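PDB 6WL5: EcmrR transcriptional regulator from Escherichia coli, which probably senses cationic drugs such as cetyl-trimethyl-ammonium through this C-terminal domain and activates transcription as a multidrug-sensing MerR family regulator. Local coordinates for residues A[107-112]-A[148-153]; A[24-29]-A[57-62]; A[38-43]-A[85-90]; A[19-24]-A[34-39]. One frame throughout, in Å; residues are numbered along the deposited sequence. Where two conformers were deposited one is given.

In the fold
Contacts 1 and 2 lie beside one detergent molecule: L109 of contact 1 and Y59 and D61 of contact 2 belong to the pocket of this cetyl-trimethyl-ammonium. They touch directly, L109 CD1 lying 4.0 Å from F26 CZ. Contact 4 shares P24 with contact 2 and touches it, F21 CD2 lying 4.0 Å from Y29 CE1. Contacts 3 and 4 both use helix 34-43, their centres about 10 Å apart, and meet where I87 CD1 comes to 3.6 Å from I36 O. Contact 3 is the remote one, its centre about 27 Å from that of contact 1, across the middle of the chain. All four join helices or their flanking loops to the same antiparallel sheet.

Contact 1. Residues A[107-112]-A[148-153]; sequences DSLRNA and WMTEIQ
L109, A112, T150 and I152 meet through carbon atoms at the start of helix 109-123, where it rests on strand 149-158. The CD2 branch of L109 does double duty: it sits 4.1 Å from T150 CG2, the two side chains crossing at about a right angle, and also 4.1 Å from I152 CD1. One helical turn on, A112 CB presses against I152 CG1 at 3.8 Å. In I152, CG1 stands opposite the carbonyl carbon (chi1 -51°), and the turn at chi2 (-49°) brings CD1 to L109 while CG1 meets A112.

The polar interactions lie on the other side of the strand. There, in the E151 conformer described, Q153 NE2 donates an almost straight bond to E151 OE2 (2.9 Å), nearly in its own amide plane, and that oxygen also pairs with K9. T150 and I152 point toward the helix, T150 presenting its CG2 methyl, whereas E151 points away. This is helix-on-antiparallel-sheet packing in the GyrI-like domain, bordering the drug pocket at L109.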
loop_
_atom_site.group_PDB
_atom_site.type_symbol
_atom_site.label_atom_id
_atom_site.label_comp_id
_atom_site.label_asym_id
_atom_site.label_seq_id
_atom_site.Cartn_x
_atom_site.Cartn_y
_atom_site.Cartn_z
ATOM N N ASP A 107 -4.113 -11.243 8.993
ATOM C CA ASP A 107 -4.051 -12.645 8.590
ATOM C C ASP A 107 -5.049 -12.961 7.475
ATOM O O ASP A 107 -4.827 -13.891 6.702
ATOM C CB ASP A 107 -4.232 -13.615 9.764
ATOM C CG ASP A 107 -5.606 -13.522 10.434
ATOM O OD1 ASP A 107 -6.098 -12.396 10.611
ATOM O OD2 ASP A 107 -6.198 -14.580 10.754
ATOM N N SER A 108 -6.125 -12.184 7.353
ATOM C CA SER A 108 -7.122 -12.436 6.326
ATOM C C SER A 108 -7.076 -11.433 5.185
ATOM O O SER A 108 -8.006 -11.402 4.375
ATOM C CB SER A 108 -8.505 -12.400 6.974
ATOM O OG SER A 108 -8.687 -11.208 7.731
ATOM N N LEU A 109 -6.007 -10.640 5.066
ATOM C CA LEU A 109 -5.889 -9.733 3.922
ATOM C C LEU A 109 -6.096 -10.444 2.589
ATOM O O LEU A 109 -6.630 -9.845 1.640
ATOM C CB LEU A 109 -4.496 -9.078 3.913
ATOM C CG LEU A 109 -4.303 -7.860 4.826
ATOM C CD1 LEU A 109 -2.831 -7.486 4.930
ATOM C CD2 LEU A 109 -5.069 -6.646 4.328
ATOM N N ARG A 110 -5.611 -11.688 2.456
ATOM C CA ARG A 110 -5.707 -12.376 1.167
ATOM C C ARG A 110 -7.141 -12.413 0.662
ATOM O O ARG A 110 -7.371 -12.452 -0.551
ATOM C CB ARG A 110 -5.183 -13.808 1.228
ATOM C CG ARG A 110 -5.981 -14.771 2.118
ATOM C CD ARG A 110 -5.394 -16.211 2.192
ATOM N NE ARG A 110 -4.069 -16.219 2.782
ATOM C CZ ARG A 110 -3.828 -16.349 4.085
ATOM N NH1 ARG A 110 -4.815 -16.523 4.948
ATOM N NH2 ARG A 110 -2.587 -16.325 4.511
ATOM N N ASN A 111 -8.121 -12.419 1.566
ATOM C CA ASN A 111 -9.514 -12.496 1.145
ATOM C C ASN A 111 -9.944 -11.270 0.320
ATOM O O ASN A 111 -10.771 -11.381 -0.601
ATOM C CB ASN A 111 -10.425 -12.641 2.353
ATOM C CG ASN A 111 -10.234 -13.933 3.084
ATOM O OD1 ASN A 111 -9.685 -14.881 2.558
ATOM N ND2 ASN A 111 -10.757 -14.002 4.280
ATOM N N ALA A 112 -9.382 -10.113 0.629
ATOM C CA ALA A 112 -9.626 -8.908 -0.149
ATOM C C ALA A 112 -9.009 -8.991 -1.541
ATOM O O ALA A 112 -9.592 -8.494 -2.517
ATOM C CB ALA A 112 -9.056 -7.714 0.605
ATOM N N TRP A 148 -9.200 -2.303 12.784
ATOM C CA TRP A 148 -8.203 -1.928 11.790
ATOM C C TRP A 148 -8.836 -1.796 10.400
ATOM O O TRP A 148 -9.849 -2.438 10.077
ATOM C CB TRP A 148 -7.105 -2.966 11.759
ATOM C CG TRP A 148 -6.337 -3.044 13.032
ATOM C CD1 TRP A 148 -6.506 -2.304 14.199
ATOM C CD2 TRP A 148 -5.249 -3.931 13.273
ATOM N NE1 TRP A 148 -5.550 -2.673 15.120
ATOM C CE2 TRP A 148 -4.783 -3.681 14.584
ATOM C CE3 TRP A 148 -4.614 -4.926 12.495
ATOM C CZ2 TRP A 148 -3.712 -4.399 15.138
ATOM C CZ3 TRP A 148 -3.565 -5.646 13.042
ATOM C CH2 TRP A 148 -3.106 -5.361 14.345
ATOM N N MET A 149 -8.258 -0.925 9.582
ATOM C CA MET A 149 -8.816 -0.601 8.273
ATOM C C MET A 149 -7.668 -0.421 7.301
ATOM O O MET A 149 -6.793 0.439 7.502
ATOM C CB MET A 149 -9.664 0.674 8.363
ATOM C CG MET A 149 -10.024 1.247 7.035
ATOM S SD MET A 149 -11.105 2.673 7.138
ATOM C CE MET A 149 -12.513 1.843 7.828
ATOM N N THR A 150 -7.704 -1.206 6.225
ATOM C CA THR A 150 -6.679 -1.256 5.190
ATOM C C THR A 150 -7.411 -1.279 3.869
ATOM O O THR A 150 -8.286 -2.129 3.653
ATOM C CB THR A 150 -5.851 -2.537 5.355
ATOM O OG1 THR A 150 -5.393 -2.672 6.714
ATOM C CG2 THR A 150 -4.633 -2.575 4.468
ATOM N N GLU A 151 -7.063 -0.360 2.981
ATOM C CA GLU A 151 -7.702 -0.314 1.683
ATOM C C GLU A 151 -6.824 -0.988 0.646
ATOM O O GLU A 151 -5.642 -0.649 0.507
ATOM C CB GLU A 151 -8.054 1.111 1.247
ATOM C CG GLU A 151 -8.791 1.120 -0.086
ATOM C CD GLU A 151 -9.440 2.438 -0.422
ATOM O OE1 GLU A 151 -10.536 2.741 0.116
ATOM O OE2 GLU A 151 -8.851 3.174 -1.238
ATOM N N ILE A 152 -7.402 -1.948 -0.065
ATOM C CA ILE A 152 -6.698 -2.658 -1.148
ATOM C C ILE A 152 -7.122 -2.031 -2.470
ATOM O O ILE A 152 -8.318 -1.889 -2.728
ATOM C CB ILE A 152 -6.960 -4.176 -1.134
ATOM C CG1 ILE A 152 -6.707 -4.803 0.249
ATOM C CG2 ILE A 152 -6.069 -4.837 -2.196
ATOM C CD1 ILE A 152 -5.378 -4.431 0.890
ATOM N N GLN A 153 -6.143 -1.623 -3.276
ATOM C CA GLN A 153 -6.378 -0.840 -4.499
ATOM C C GLN A 153 -5.750 -1.554 -5.690
ATOM O O GLN A 153 -4.532 -1.666 -5.776
ATOM C CB GLN A 153 -5.787 0.571 -4.349
ATOM C CG GLN A 153 -6.111 1.235 -2.988
ATOM C CD GLN A 153 -5.438 2.578 -2.804
ATOM O OE1 GLN A 153 -4.260 2.759 -3.146
ATOM N NE2 GLN A 153 -6.153 3.509 -2.174
#

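Contact 2. Residues A[24-29]-A[57-62]; sequences PDFSSY and TLYHDK. With 16A (cetyl-trimethyl-ammonium), chain E.
Y29 and T57 approach head-on and join through their hydroxyls, OH to OG1 at 2.7 Å, with T57 OG1 near the plane of the tyrosine ring. Y59 OH sits at the edge of the F26 ring, 3.6 Å from CE1, the side chains crossing at about a right angle.

The Y59 ring is sandwiched. Its one face carries the detergent, whose C14 is 3.6 Å from CD1; the opposite face lies against T57 CG2. With CG opposite its carbonyl carbon (chi1 -75°), Y59 runs alongside the alkyl chain toward the trimethylammonium head, and D61 O lies 3.2 Å from C10 further down the tail. The head-group methyl C18 approaches F26 obliquely, 4.0 Å from its CD1.

Polar partners behind these groups help to fix their rotation: T57 OG1 also bonds to Y135 OH, and Y59 OH to E133 OE2, a carboxylate of the same pocket. F26 also meets the Y106 ring. D25 is the N-cap of helix 26-31, its OD1 taking bonds from both S28 N (2.9 Å) and S28 OG. The rings of Y59 and F26 and the carboxylate of E133, close to a quaternary ammonium, are consistent with a multidrug-binding pocket for cations.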
loop_
_atom_site.group_PDB
_atom_site.type_symbol
_atom_site.label_atom_id
_atom_site.label_comp_id
_atom_site.label_asym_id
_atom_site.label_seq_id
_atom_site.Cartn_x
_atom_site.Cartn_y
_atom_site.Cartn_z
ATOM N N PRO A 24 10.649 -12.487 3.121
ATOM C CA PRO A 24 10.257 -13.892 3.258
ATOM C C PRO A 24 8.767 -14.092 3.417
ATOM O O PRO A 24 8.224 -15.104 2.957
ATOM C CB PRO A 24 11.020 -14.368 4.504
ATOM C CG PRO A 24 12.043 -13.375 4.774
ATOM C CD PRO A 24 11.727 -12.119 4.059
ATOM N N ASP A 25 8.120 -13.184 4.131
ATOM C CA ASP A 25 6.700 -13.245 4.450
ATOM C C ASP A 25 6.285 -11.872 4.980
ATOM O O ASP A 25 7.105 -10.968 5.175
ATOM C CB ASP A 25 6.387 -14.380 5.427
ATOM C CG ASP A 25 7.247 -14.338 6.671
ATOM O OD1 ASP A 25 7.505 -13.262 7.260
ATOM O OD2 ASP A 25 7.722 -15.431 7.053
ATOM N N PHE A 26 4.996 -11.726 5.211
ATOM C CA PHE A 26 4.447 -10.431 5.622
ATOM C C PHE A 26 4.938 -10.000 7.009
ATOM O O PHE A 26 5.263 -8.826 7.214
ATOM C CB PHE A 26 2.935 -10.556 5.632
ATOM C CG PHE A 26 2.202 -9.275 5.937
ATOM C CD1 PHE A 26 1.917 -8.355 4.946
ATOM C CD2 PHE A 26 1.769 -8.984 7.236
ATOM C CE1 PHE A 26 1.231 -7.178 5.250
ATOM C CE2 PHE A 26 1.062 -7.840 7.515
ATOM C CZ PHE A 26 0.798 -6.944 6.533
ATOM N N SER A 27 4.996 -10.925 7.976
ATOM C CA SER A 27 5.464 -10.552 9.308
ATOM C C SER A 27 6.892 -10.031 9.255
ATOM O O SER A 27 7.232 -9.065 9.975
ATOM C CB SER A 27 5.370 -11.735 10.273
ATOM O OG SER A 27 4.045 -12.146 10.550
ATOM N N SER A 28 7.751 -10.675 8.440
ATOM C CA SER A 28 9.139 -10.240 8.340
ATOM C C SER A 28 9.216 -8.851 7.732
ATOM O O SER A 28 10.000 -8.002 8.177
ATOM C CB SER A 28 9.969 -11.246 7.549
ATOM O OG SER A 28 9.970 -12.521 8.174
ATOM N N TYR A 29 8.377 -8.601 6.739
ATOM C CA TYR A 29 8.340 -7.321 6.055
ATOM C C TYR A 29 7.944 -6.209 7.000
ATOM O O TYR A 29 8.594 -5.163 7.065
ATOM C CB TYR A 29 7.294 -7.416 4.947
ATOM C CG TYR A 29 6.896 -6.098 4.299
ATOM C CD1 TYR A 29 7.839 -5.127 4.009
ATOM C CD2 TYR A 29 5.573 -5.831 4.025
ATOM C CE1 TYR A 29 7.491 -3.921 3.451
ATOM C CE2 TYR A 29 5.192 -4.626 3.445
ATOM C CZ TYR A 29 6.167 -3.666 3.168
ATOM O OH TYR A 29 5.824 -2.446 2.625
ATOM N N THR A 57 1.797 -0.155 0.686
ATOM C CA THR A 57 2.738 -1.078 0.080
ATOM C C THR A 57 2.330 -1.297 -1.374
ATOM O O THR A 57 1.165 -1.576 -1.666
ATOM C CB THR A 57 2.725 -2.420 0.809
ATOM O OG1 THR A 57 3.152 -2.198 2.155
ATOM C CG2 THR A 57 3.643 -3.462 0.119
ATOM N N LEU A 58 3.309 -1.235 -2.263
ATOM C CA LEU A 58 3.144 -1.727 -3.609
ATOM C C LEU A 58 3.612 -3.173 -3.668
ATOM O O LEU A 58 4.758 -3.484 -3.297
ATOM C CB LEU A 58 3.970 -0.875 -4.563
ATOM C CG LEU A 58 3.556 0.599 -4.686
ATOM C CD1 LEU A 58 4.495 1.368 -5.573
ATOM C CD2 LEU A 58 2.152 0.635 -5.192
ATOM N N TYR A 59 2.750 -4.043 -4.185
ATOM C CA TYR A 59 3.095 -5.444 -4.436
ATOM C C TYR A 59 3.451 -5.624 -5.910
ATOM O O TYR A 59 2.563 -5.632 -6.759
ATOM C CB TYR A 59 1.914 -6.328 -4.044
ATOM C CG TYR A 59 1.809 -6.458 -2.521
ATOM C CD1 TYR A 59 2.489 -7.445 -1.827
ATOM C CD2 TYR A 59 1.029 -5.570 -1.770
ATOM C CE1 TYR A 59 2.432 -7.534 -0.446
ATOM C CE2 TYR A 59 0.951 -5.663 -0.384
ATOM C CZ TYR A 59 1.638 -6.662 0.280
ATOM O OH TYR A 59 1.538 -6.799 1.666
ATOM N N HIS A 60 4.744 -5.785 -6.200
ATOM C CA HIS A 60 5.275 -5.758 -7.561
ATOM C C HIS A 60 5.381 -7.123 -8.221
ATOM O O HIS A 60 5.722 -7.189 -9.418
ATOM C CB HIS A 60 6.655 -5.096 -7.544
ATOM C CG HIS A 60 6.613 -3.623 -7.268
ATOM N ND1 HIS A 60 5.872 -2.747 -8.033
ATOM C CD2 HIS A 60 7.255 -2.865 -6.345
ATOM C CE1 HIS A 60 6.056 -1.515 -7.599
ATOM N NE2 HIS A 60 6.901 -1.556 -6.581
ATOM N N ASP A 61 5.038 -8.200 -7.528
ATOM C CA ASP A 61 5.145 -9.507 -8.153
ATOM C C ASP A 61 4.168 -9.624 -9.311
ATOM O O ASP A 61 3.140 -8.960 -9.356
ATOM C CB ASP A 61 4.907 -10.605 -7.131
ATOM C CG ASP A 61 6.138 -10.855 -6.272
ATOM O OD1 ASP A 61 7.217 -11.110 -6.849
ATOM O OD2 ASP A 61 6.020 -10.756 -5.036
ATOM N N LYS A 62 4.518 -10.463 -10.265
ATOM C CA LYS A 62 3.707 -10.645 -11.455
ATOM C C LYS A 62 2.675 -11.735 -11.297
ATOM O O LYS A 62 2.039 -12.110 -12.280
ATOM C CB LYS A 62 4.617 -10.984 -12.646
ATOM C CG LYS A 62 5.575 -9.837 -13.039
ATOM C CD LYS A 62 4.889 -8.471 -12.941
ATOM C CE LYS A 62 5.866 -7.293 -12.847
ATOM N NZ LYS A 62 6.862 -7.262 -13.948
HETATM C C1 16A E . -5.415 -12.643 -14.751
HETATM C C2 16A E . -4.463 -12.273 -13.624
HETATM C C3 16A E . -4.547 -13.262 -12.464
HETATM C C4 16A E . -4.098 -12.685 -11.118
HETATM C C5 16A E . -3.116 -11.513 -11.188
HETATM C C6 16A E . -2.517 -11.246 -9.812
HETATM C C7 16A E . -1.244 -10.418 -9.809
HETATM C C8 16A E . -0.658 -10.453 -8.402
HETATM C C9 16A E . -0.391 -9.061 -7.900
HETATM C C10 16A E . 0.868 -8.947 -7.038
HETATM C C11 16A E . 0.933 -9.861 -5.821
HETATM C C12 16A E . -0.076 -9.517 -4.734
HETATM C C13 16A E . 0.409 -10.124 -3.416
HETATM C C14 16A E . -0.372 -9.539 -2.255
HETATM C C15 16A E . -0.069 -10.277 -0.962
HETATM C C16 16A E . -0.692 -9.501 0.164
HETATM N N1 16A E . -0.642 -10.219 1.449
HETATM C C17 16A E . 0.708 -10.697 1.801
HETATM C C18 16A E . -1.113 -9.212 2.413
HETATM C C19 16A E . -1.641 -11.291 1.475
#

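Contact 3. Residues A[38-43]-A[85-90]; sequences QEVMKA and GNIIFQ
V40 and I87 mark the closest backbone approach, their CA atoms 7.0 Å apart where helix 34-43 passes the residues leading into strand 88-103. I87 is directed at the helix.

V40 has the largest share of the contact. Its CG2 methyl, placed opposite the backbone N, touches two partners: I87 CG2 at 3.9 Å and F89 CZ at 3.6 Å. F89 comes head-on, and the methyl approaches its ring obliquely near CE1 and CZ. At the border, I87 CD1 touches the CB of E39 (4.1 Å), while in the conformer described the glutamate chain bends away toward its carboxylate end. Y17 of strand 7-23 adds to the same cluster by touching both V40 and F89.

Since the closest pairs are all carbon to carbon, the attachment depends on dispersion and the burial of V40, I87 and F89, without directional bonds to set its register.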
loop_
_atom_site.group_PDB
_atom_site.type_symbol
_atom_site.label_atom_id
_atom_site.label_comp_id
_atom_site.label_asym_id
_atom_site.label_seq_id
_atom_site.Cartn_x
_atom_site.Cartn_y
_atom_site.Cartn_z
ATOM N N GLN A 38 11.838 6.569 10.608
ATOM C CA GLN A 38 12.811 7.125 11.532
ATOM C C GLN A 38 14.019 7.645 10.768
ATOM O O GLN A 38 14.511 8.756 11.026
ATOM C CB GLN A 38 13.250 6.027 12.494
ATOM C CG GLN A 38 12.204 5.544 13.510
ATOM C CD GLN A 38 11.526 6.689 14.258
ATOM O OE1 GLN A 38 10.301 6.864 14.171
ATOM N NE2 GLN A 38 12.311 7.464 14.995
ATOM N N GLU A 39 14.528 6.861 9.819
ATOM C CA GLU A 39 15.785 7.257 9.191
ATOM C C GLU A 39 15.576 8.379 8.184
ATOM O O GLU A 39 16.386 9.312 8.118
ATOM C CB GLU A 39 16.479 6.054 8.548
ATOM C CG GLU A 39 17.120 5.077 9.562
ATOM C CD GLU A 39 18.034 5.747 10.591
ATOM O OE1 GLU A 39 19.090 6.290 10.207
ATOM O OE2 GLU A 39 17.704 5.726 11.797
ATOM N N VAL A 40 14.494 8.324 7.405
ATOM C CA VAL A 40 14.266 9.385 6.436
ATOM C C VAL A 40 13.985 10.707 7.132
ATOM O O VAL A 40 14.432 11.761 6.671
ATOM C CB VAL A 40 13.144 9.001 5.457
ATOM C CG1 VAL A 40 11.817 9.193 6.084
ATOM C CG2 VAL A 40 13.227 9.847 4.176
ATOM N N MET A 41 13.249 10.678 8.252
ATOM C CA MET A 41 12.921 11.906 8.976
ATOM C C MET A 41 14.171 12.532 9.580
ATOM O O MET A 41 14.372 13.750 9.481
ATOM C CB MET A 41 11.884 11.607 10.072
ATOM C CG MET A 41 10.439 11.461 9.541
ATOM S SD MET A 41 9.968 12.953 8.690
ATOM C CE MET A 41 8.488 12.486 7.762
ATOM N N LYS A 42 15.031 11.713 10.191
ATOM C CA LYS A 42 16.279 12.234 10.745
ATOM C C LYS A 42 17.090 12.968 9.686
ATOM O O LYS A 42 17.730 13.989 9.977
ATOM C CB LYS A 42 17.124 11.089 11.296
ATOM C CG LYS A 42 16.656 10.496 12.597
ATOM C CD LYS A 42 17.753 9.597 13.164
ATOM C CE LYS A 42 17.185 8.517 14.080
ATOM N NZ LYS A 42 16.986 7.252 13.326
ATOM N N ALA A 43 17.110 12.440 8.458
ATOM C CA ALA A 43 17.947 12.990 7.395
ATOM C C ALA A 43 17.322 14.180 6.681
ATOM O O ALA A 43 18.022 14.865 5.925
ATOM C CB ALA A 43 18.262 11.914 6.352
ATOM N N GLY A 85 20.316 6.414 1.984
ATOM C CA GLY A 85 20.569 5.011 1.719
ATOM C C GLY A 85 19.671 4.515 0.612
ATOM O O GLY A 85 19.528 5.145 -0.446
ATOM N N ASN A 86 19.060 3.361 0.840
ATOM C CA ASN A 86 18.109 2.814 -0.107
ATOM C C ASN A 86 16.711 3.353 0.113
ATOM O O ASN A 86 15.757 2.816 -0.457
ATOM C CB ASN A 86 18.120 1.291 -0.049
ATOM C CG ASN A 86 19.441 0.714 -0.493
ATOM O OD1 ASN A 86 20.040 -0.106 0.211
ATOM N ND2 ASN A 86 19.923 1.161 -1.656
ATOM N N ILE A 87 16.561 4.399 0.921
ATOM C CA ILE A 87 15.284 5.096 1.032
ATOM C C ILE A 87 15.268 6.192 -0.023
ATOM O O ILE A 87 16.091 7.119 0.008
ATOM C CB ILE A 87 15.056 5.674 2.430
ATOM C CG1 ILE A 87 15.163 4.571 3.478
ATOM C CG2 ILE A 87 13.648 6.298 2.496
ATOM C CD1 ILE A 87 14.988 5.066 4.867
ATOM N N ILE A 88 14.324 6.105 -0.943
ATOM C CA ILE A 88 14.326 6.977 -2.106
ATOM C C ILE A 88 12.993 7.715 -2.248
ATOM O O ILE A 88 11.922 7.177 -1.942
ATOM C CB ILE A 88 14.704 6.195 -3.389
ATOM C CG1 ILE A 88 13.600 5.215 -3.714
ATOM C CG2 ILE A 88 16.056 5.476 -3.245
ATOM C CD1 ILE A 88 12.636 5.799 -4.688
ATOM N N PHE A 89 13.077 8.963 -2.683
ATOM C CA PHE A 89 11.910 9.752 -3.043
ATOM C C PHE A 89 11.579 9.542 -4.522
ATOM O O PHE A 89 12.466 9.500 -5.382
ATOM C CB PHE A 89 12.190 11.224 -2.744
ATOM C CG PHE A 89 12.242 11.529 -1.278
ATOM C CD1 PHE A 89 13.409 11.333 -0.558
ATOM C CD2 PHE A 89 11.123 11.997 -0.620
ATOM C CE1 PHE A 89 13.460 11.594 0.814
ATOM C CE2 PHE A 89 11.161 12.275 0.743
ATOM C CZ PHE A 89 12.337 12.080 1.458
ATOM N N GLN A 90 10.295 9.355 -4.803
ATOM C CA GLN A 90 9.820 9.148 -6.160
ATOM C C GLN A 90 8.370 9.612 -6.256
ATOM O O GLN A 90 7.675 9.789 -5.250
ATOM C CB GLN A 90 9.989 7.683 -6.580
ATOM C CG GLN A 90 9.127 6.724 -5.802
ATOM C CD GLN A 90 9.273 5.290 -6.273
ATOM O OE1 GLN A 90 8.967 4.951 -7.437
ATOM N NE2 GLN A 90 9.702 4.430 -5.372
#

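Contact 4. Residues A[19-24]-A[34-39]; sequences KRFIVP and PPIGQE
K19 and I36 have the nearest CA atoms, 7.5 Å apart, where the first turns of helix 34-43 pass over the last part of strand 7-23. A single methyl, I36 CD1, carries the contact. It meets the F21 ring at its edge, near the ring plane, 4.0 Å from CZ and at the same distance from CE2, so the isoleucine does not lie on the aromatic face. The two side chains come from opposite directions. I36 stretches fully toward the strand, its CD1 extended beyond CG1 (chi2 174°).

The same methyl also lies 4.1 Å from K19 CB. From there the lysine leaves: CG stands opposite the backbone N (chi1 -168°) and the rest of the chain is straight, taking NZ away from the helix, so the aliphatic root alone meets I36.

Next to this patch, I36 also touches F73 of strand 69-77 and I87, while F21 packs against Y29 and L32. I36 is one of the residues that join helix 34-43 to the sheet, V40 being another. The arrangement is a helix packed on the antiparallel sheet of a GyrI-like domain, a member of the SHS2 clan.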
loop_
_atom_site.group_PDB
_atom_site.type_symbol
_atom_site.label_atom_id
_atom_site.label_comp_id
_atom_site.label_asym_id
_atom_site.label_seq_id
_atom_site.Cartn_x
_atom_site.Cartn_y
_atom_site.Cartn_z
ATOM N N LYS A 19 11.036 2.383 0.184
ATOM C CA LYS A 19 12.104 1.405 0.196
ATOM C C LYS A 19 11.552 0.093 -0.331
ATOM O O LYS A 19 10.439 -0.288 0.005
ATOM C CB LYS A 19 12.700 1.211 1.610
ATOM C CG LYS A 19 13.992 0.411 1.600
ATOM C CD LYS A 19 14.744 0.523 2.913
ATOM C CE LYS A 19 15.982 -0.367 2.949
ATOM N NZ LYS A 19 16.791 -0.082 4.179
ATOM N N ARG A 20 12.322 -0.579 -1.180
ATOM C CA ARG A 20 11.894 -1.804 -1.833
ATOM C C ARG A 20 12.704 -2.985 -1.318
ATOM O O ARG A 20 13.908 -2.860 -1.037
ATOM C CB ARG A 20 12.064 -1.670 -3.350
ATOM C CG ARG A 20 11.441 -2.798 -4.122
ATOM C CD ARG A 20 11.197 -2.356 -5.550
ATOM N NE ARG A 20 10.745 -3.450 -6.397
ATOM C CZ ARG A 20 10.429 -3.281 -7.664
ATOM N NH1 ARG A 20 10.509 -2.054 -8.193
ATOM N NH2 ARG A 20 10.018 -4.301 -8.407
ATOM N N PHE A 21 12.029 -4.121 -1.185
ATOM C CA PHE A 21 12.556 -5.290 -0.496
ATOM C C PHE A 21 12.055 -6.564 -1.180
ATOM O O PHE A 21 10.947 -6.592 -1.707
ATOM C CB PHE A 21 12.018 -5.455 0.949
ATOM C CG PHE A 21 12.193 -4.286 1.854
ATOM C CD1 PHE A 21 13.326 -4.192 2.637
ATOM C CD2 PHE A 21 11.185 -3.350 2.024
ATOM C CE1 PHE A 21 13.501 -3.149 3.523
ATOM C CE2 PHE A 21 11.345 -2.312 2.937
ATOM C CZ PHE A 21 12.509 -2.206 3.669
ATOM N N ILE A 22 12.832 -7.643 -1.082
ATOM C CA ILE A 22 12.331 -9.009 -1.223
ATOM C C ILE A 22 12.160 -9.572 0.184
ATOM O O ILE A 22 13.153 -9.726 0.913
ATOM C CB ILE A 22 13.312 -9.907 -1.993
ATOM C CG1 ILE A 22 13.680 -9.347 -3.362
ATOM C CG2 ILE A 22 12.728 -11.309 -2.137
ATOM C CD1 ILE A 22 12.468 -9.170 -4.243
ATOM N N VAL A 23 10.931 -9.938 0.548
ATOM C CA VAL A 23 10.647 -10.331 1.925
ATOM C C VAL A 23 10.215 -11.790 2.058
ATOM O O VAL A 23 9.479 -12.312 1.204
ATOM C CB VAL A 23 9.617 -9.390 2.584
ATOM C CG1 VAL A 23 10.158 -7.980 2.638
ATOM C CG2 VAL A 23 8.266 -9.467 1.865
ATOM N N PRO A 24 10.649 -12.487 3.121
ATOM C CA PRO A 24 10.257 -13.892 3.258
ATOM C C PRO A 24 8.767 -14.092 3.417
ATOM O O PRO A 24 8.224 -15.104 2.957
ATOM C CB PRO A 24 11.020 -14.368 4.504
ATOM C CG PRO A 24 12.043 -13.375 4.774
ATOM C CD PRO A 24 11.727 -12.119 4.059
ATOM N N PRO A 34 9.084 0.261 10.549
ATOM C CA PRO A 34 9.315 1.386 11.466
ATOM C C PRO A 34 10.635 2.099 11.216
ATOM O O PRO A 34 10.664 3.329 11.315
ATOM C CB PRO A 34 9.242 0.732 12.855
ATOM C CG PRO A 34 8.274 -0.391 12.644
ATOM C CD PRO A 34 8.614 -0.941 11.257
ATOM N N PRO A 35 11.755 1.394 10.973
ATOM C CA PRO A 35 13.027 2.113 10.778
ATOM C C PRO A 35 13.034 3.087 9.609
ATOM O O PRO A 35 13.849 4.023 9.585
ATOM C CB PRO A 35 14.037 0.977 10.545
ATOM C CG PRO A 35 13.475 -0.194 11.299
ATOM C CD PRO A 35 11.973 -0.066 11.133
ATOM N N ILE A 36 12.192 2.863 8.607
ATOM C CA ILE A 36 12.245 3.669 7.392
ATOM C C ILE A 36 11.888 5.111 7.705
ATOM O O ILE A 36 12.611 6.053 7.335
ATOM C CB ILE A 36 11.266 3.098 6.356
ATOM C CG1 ILE A 36 11.639 1.660 6.022
ATOM C CG2 ILE A 36 11.288 3.956 5.076
ATOM C CD1 ILE A 36 10.605 1.002 5.109
ATOM N N GLY A 37 10.739 5.305 8.359
ATOM C CA GLY A 37 10.328 6.644 8.723
ATOM C C GLY A 37 11.325 7.318 9.635
ATOM O O GLY A 37 11.632 8.498 9.473
ATOM N N GLN A 38 11.838 6.569 10.608
ATOM C CA GLN A 38 12.811 7.125 11.532
ATOM C C GLN A 38 14.019 7.645 10.768
ATOM O O GLN A 38 14.511 8.756 11.026
ATOM C CB GLN A 38 13.250 6.027 12.494
ATOM C CG GLN A 38 12.204 5.544 13.510
ATOM C CD GLN A 38 11.526 6.689 14.258
ATOM O OE1 GLN A 38 10.301 6.864 14.171
ATOM N NE2 GLN A 38 12.311 7.464 14.995
ATOM N N GLU A 39 14.528 6.861 9.819
ATOM C CA GLU A 39 15.785 7.257 9.191
ATOM C C GLU A 39 15.576 8.379 8.184
ATOM O O GLU A 39 16.386 9.312 8.118
ATOM C CB GLU A 39 16.479 6.054 8.548
ATOM C CG GLU A 39 17.120 5.077 9.562
ATOM C CD GLU A 39 18.034 5.747 10.591
ATOM O OE1 GLU A 39 19.090 6.290 10.207
ATOM O OE2 GLU A 39 17.704 5.726 11.797
#